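Local coordinates for hemolysin-related protein (Vibrio cholerae O1 biovar El Tor str. N16961, PDB 5V6K) that probably binds mannose- and N-acetylglucosamine-containing glycans through this beta-prism lectin domain, one piece of a longer hemolysin-related protein, at residues M25-G30 with V95-T100. Numbering follows the deposited sequence.
Sequences MYLRSG and VLLGST. With NAG (2-acetamido-2-deoxy-beta-D-glucopyranose), chain B; MAN (alpha-D-mannopyranose), chain C.
Leu27 and Leu97 meet at an angle in the interior of the beta-prism, methyl against methyl, with CD1 of Leu27 3.9 Å from CD1 of Leu97. Leu97 CB does not aim straight at strand 24-29; it is the end of the side chain that closes in, until its CD1 also lies 4.1 Å from Leu27 CB. Ile36, Ile60, Ile85 and Phe87 pack on Leu27 as well, tying it into the apolar interior of the domain.

Two residues on, the contact turns polar. Ser29 holds OG between its backbone N and carbonyl carbon (chi1 68°), over Leu97 CB at 3.9 Å but too far from Gly98 N for a direct bond. One water bridges the gap: it hydrogen-bonds Ser29 OG at 2.7 Å, donates a hydrogen bond to Gly30 O and accepts one from Gly98 N at 2.9 Å. Alongside it, Gly98 CA makes a CH...O contact of 3.4 Å with Gly30 O. Gly30 also meets the sugars: its N lies 3.1 Å from mannose O6, and its CA packs against the N-acetyl group of NAG.

No direct hydrogen bond crosses between these strands, which belong to different sheets, their axes 54° apart. Leucine methyls and a three-way water join them instead; by satisfying Ser29 OG, Gly30 O and Gly98 N together, the water probably steadies the carbonyl of Gly30, consistent with holding the sugar-facing turn in place.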
ATOM      1  N   MET A  25       1.579   9.299  -2.526  1.00 13.64           N
ATOM      2  CA  MET A  25       0.856   8.042  -2.400  1.00  9.17           C
ATOM      3  C   MET A  25      -0.102   8.157  -1.224  1.00 14.38           C
ATOM      4  O   MET A  25       0.319   8.466  -0.103  1.00 11.50           O
ATOM      5  CB  MET A  25       1.824   6.876  -2.205  1.00 11.79           C
ATOM      6  CG  MET A  25       1.157   5.534  -1.978  1.00 13.01           C
ATOM      7  SD  MET A  25       2.373   4.237  -1.685  1.00 11.53           S
ATOM      8  CE  MET A  25       1.338   2.775  -1.761  1.00 10.63           C
ATOM      9  N   TYR A  26      -1.386   7.921  -1.479  1.00 13.44           N
ATOM     10  CA  TYR A  26      -2.425   8.027  -0.464  1.00 12.11           C
ATOM     11  C   TYR A  26      -2.914   6.639  -0.087  1.00 11.79           C
ATOM     12  O   TYR A  26      -3.030   5.762  -0.945  1.00 11.47           O
ATOM     13  CB  TYR A  26      -3.605   8.866  -0.965  1.00 13.15           C
ATOM     14  CG  TYR A  26      -3.355  10.352  -0.947  1.00 13.02           C
ATOM     15  CD1 TYR A  26      -3.658  11.112   0.177  1.00 13.41           C
ATOM     16  CD2 TYR A  26      -2.815  10.999  -2.052  1.00 11.81           C
ATOM     17  CE1 TYR A  26      -3.434  12.472   0.199  1.00 15.34           C
ATOM     18  CE2 TYR A  26      -2.586  12.361  -2.040  1.00 16.69           C
ATOM     19  CZ  TYR A  26      -2.893  13.093  -0.910  1.00 14.58           C
ATOM     20  OH  TYR A  26      -2.666  14.453  -0.893  1.00 17.21           O
ATOM     21  N   LEU A  27      -3.204   6.447   1.199  1.00 11.41           N
ATOM     22  CA  LEU A  27      -3.728   5.183   1.684  1.00 11.49           C
ATOM     23  C   LEU A  27      -4.838   5.432   2.693  1.00 11.00           C
ATOM     24  O   LEU A  27      -4.814   6.409   3.446  1.00 11.38           O
ATOM     25  CB  LEU A  27      -2.639   4.317   2.343  1.00 10.72           C
ATOM     26  CG  LEU A  27      -1.430   3.917   1.492  1.00  9.91           C
ATOM     27  CD1 LEU A  27      -0.308   4.958   1.599  1.00 13.32           C
ATOM     28  CD2 LEU A  27      -0.927   2.525   1.874  1.00 11.20           C
ATOM     29  N   ARG A  28      -5.823   4.544   2.681  1.00  9.80           N
ATOM     30  CA  ARG A  28      -6.739   4.365   3.798  1.00 10.68           C
ATOM     31  C   ARG A  28      -6.327   3.086   4.508  1.00 11.03           C
ATOM     32  O   ARG A  28      -6.044   2.078   3.854  1.00  9.64           O
ATOM     33  CB  ARG A  28      -8.197   4.271   3.343  1.00 12.53           C
ATOM     34  CG  ARG A  28      -8.839   5.604   2.965  1.00 12.95           C
ATOM     35  CD  ARG A  28     -10.358   5.501   2.834  1.00 16.16           C
ATOM     36  NE  ARG A  28     -10.797   5.199   1.468  1.00 19.55           N
ATOM     37  CZ  ARG A  28     -11.256   4.021   1.049  1.00 19.24           C
ATOM     38  NH1 ARG A  28     -11.356   2.986   1.875  1.00 13.45           N
ATOM     39  NH2 ARG A  28     -11.624   3.874  -0.218  1.00 21.31           N
ATOM     40  N   SER A  29      -6.271   3.133   5.835  1.00 13.54           N
ATOM     41  CA  SER A  29      -5.827   1.974   6.592  1.00 12.59           C
ATOM     42  C   SER A  29      -6.541   1.928   7.935  1.00 10.88           C
ATOM     43  O   SER A  29      -7.088   2.925   8.412  1.00  9.69           O
ATOM     44  CB  SER A  29      -4.311   1.990   6.809  1.00 10.79           C
ATOM     45  OG  SER A  29      -3.933   3.042   7.680  1.00 10.64           O
ATOM     46  N   GLY A  30      -6.527   0.741   8.527  1.00 12.42           N
ATOM     47  CA  GLY A  30      -6.963   0.532   9.892  1.00 13.14           C
ATOM     48  C   GLY A  30      -6.220  -0.649  10.482  1.00 13.14           C
ATOM     49  O   GLY A  30      -5.012  -0.571  10.725  1.00 12.21           O
ATOM     50  N   VAL A  95       6.824   5.610   8.850  1.00 15.16           N
ATOM     51  CA  VAL A  95       5.412   5.568   9.197  1.00 17.70           C
ATOM     52  C   VAL A  95       4.929   4.147   8.962  1.00 14.09           C
ATOM     53  O   VAL A  95       5.188   3.569   7.901  1.00 14.94           O
ATOM     54  CB  VAL A  95       4.587   6.565   8.361  1.00 17.44           C
ATOM     55  CG1 VAL A  95       3.093   6.419   8.659  1.00 21.21           C
ATOM     56  CG2 VAL A  95       5.046   7.981   8.628  1.00 23.31           C
ATOM     57  N   LEU A  96       4.244   3.582   9.950  1.00 13.50           N
ATOM     58  CA  LEU A  96       3.649   2.257   9.837  1.00 13.68           C
ATOM     59  C   LEU A  96       2.142   2.434   9.703  1.00 15.59           C
ATOM     60  O   LEU A  96       1.487   2.955  10.613  1.00 13.03           O
ATOM     61  CB  LEU A  96       4.007   1.390  11.045  1.00 19.35           C
ATOM     62  CG  LEU A  96       3.320   0.024  11.154  1.00 15.98           C
ATOM     63  CD1 LEU A  96       3.616  -0.856   9.954  1.00 19.32           C
ATOM     64  CD2 LEU A  96       3.746  -0.677  12.438  1.00 27.91           C
ATOM     65  N   LEU A  97       1.602   2.021   8.563  1.00 13.93           N
ATOM     66  CA  LEU A  97       0.171   2.034   8.320  1.00 11.48           C
ATOM     67  C   LEU A  97      -0.348   0.602   8.317  1.00 12.19           C
ATOM     68  O   LEU A  97       0.355  -0.330   7.917  1.00 11.57           O
ATOM     69  CB  LEU A  97      -0.155   2.722   6.990  1.00 16.76           C
ATOM     70  CG  LEU A  97       0.340   4.163   6.848  1.00 14.97           C
ATOM     71  CD1 LEU A  97      -0.059   4.724   5.489  1.00 12.19           C
ATOM     72  CD2 LEU A  97      -0.188   5.046   7.974  1.00 17.49           C
ATOM     73  N   GLY A  98      -1.586   0.431   8.774  1.00 12.58           N
ATOM     74  CA  GLY A  98      -2.122  -0.904   8.949  1.00 11.73           C
ATOM     75  C   GLY A  98      -1.671  -1.492  10.277  1.00 12.42           C
ATOM     76  O   GLY A  98      -1.353  -0.767  11.223  1.00 13.24           O
ATOM     77  N   SER A  99      -1.623  -2.821  10.339  1.00 13.11           N
ATOM     78  CA  SER A  99      -1.272  -3.488  11.586  1.00 11.85           C
ATOM     79  C   SER A  99      -0.795  -4.902  11.299  1.00 12.93           C
ATOM     80  O   SER A  99      -1.213  -5.527  10.322  1.00 13.21           O
ATOM     81  CB  SER A  99      -2.462  -3.539  12.543  1.00 13.37           C
ATOM     82  OG  SER A  99      -2.118  -4.191  13.753  1.00 16.21           O
ATOM     83  N   THR A 100       0.060  -5.407  12.185  1.00 13.53           N
ATOM     84  CA  THR A 100       0.480  -6.800  12.144  1.00 14.47           C
ATOM     85  C   THR A 100      -0.235  -7.657  13.180  1.00 14.34           C
ATOM     86  O   THR A 100       0.059  -8.850  13.285  1.00 16.56           O
ATOM     87  CB  THR A 100       1.996  -6.903  12.352  1.00 16.93           C
ATOM     88  OG1 THR A 100       2.332  -6.484  13.681  1.00 14.22           O
ATOM     89  CG2 THR A 100       2.738  -6.030  11.347  1.00 20.04           C
TER
HETATM   90  C1  NAG B   2     -11.369   1.681  11.631  0.65 18.03           C
HETATM   91  C2  NAG B   2     -10.228   2.547  12.151  0.65 20.39           C
HETATM   92  C3  NAG B   2     -10.769   3.631  13.075  0.65 21.30           C
HETATM   93  C4  NAG B   2     -11.861   4.425  12.371  0.65 24.02           C
HETATM   94  C5  NAG B   2     -12.926   3.488  11.805  0.65 20.76           C
HETATM   95  C6  NAG B   2     -13.952   4.212  10.964  0.65 23.01           C
HETATM   96  C7  NAG B   2      -7.935   2.064  12.880  0.65 18.86           C
HETATM   97  C8  NAG B   2      -7.046   1.116  13.621  0.65 13.73           C
HETATM   98  N2  NAG B   2      -9.230   1.737  12.835  0.65 21.78           N
HETATM   99  O3  NAG B   2      -9.711   4.499  13.462  0.65 22.94           O
HETATM  100  O4  NAG B   2     -12.474   5.326  13.285  0.65 22.25           O
HETATM  101  O5  NAG B   2     -12.319   2.500  10.960  0.65 20.73           O
HETATM  102  O6  NAG B   2     -14.445   3.386   9.918  0.65 24.11           O
HETATM  103  O7  NAG B   2      -7.500   3.079  12.347  0.65 19.79           O
HETATM  104  C1  MAN C   1     -10.849  -1.769  11.114  0.65 16.18           C
HETATM  105  C2  MAN C   1     -11.647  -0.509  10.735  0.65 16.61           C
HETATM  106  C3  MAN C   1     -12.150  -0.594   9.292  0.65 14.98           C
HETATM  107  C4  MAN C   1     -11.033  -1.040   8.329  0.65 13.30           C
HETATM  108  C5  MAN C   1     -10.382  -2.334   8.831  0.65 13.64           C
HETATM  109  C6  MAN C   1      -9.222  -2.780   7.958  0.65 12.29           C
HETATM  110  O1  MAN C   1     -11.796  -2.799  11.320  0.65 18.36           O
HETATM  111  O2  MAN C   1     -10.810   0.664  10.778  0.65 14.82           O
HETATM  112  O3  MAN C   1     -12.700   0.655   8.866  0.65 16.62           O
HETATM  113  O4  MAN C   1     -11.565  -1.272   7.037  0.65 12.69           O
HETATM  114  O5  MAN C   1      -9.876  -2.115  10.156  0.65 14.24           O
HETATM  115  O6  MAN C   1      -8.207  -1.771   8.000  0.65 10.18           O
HETATM  116  O   HOH W   1      -3.729   1.797  10.082  1.00 12.25           O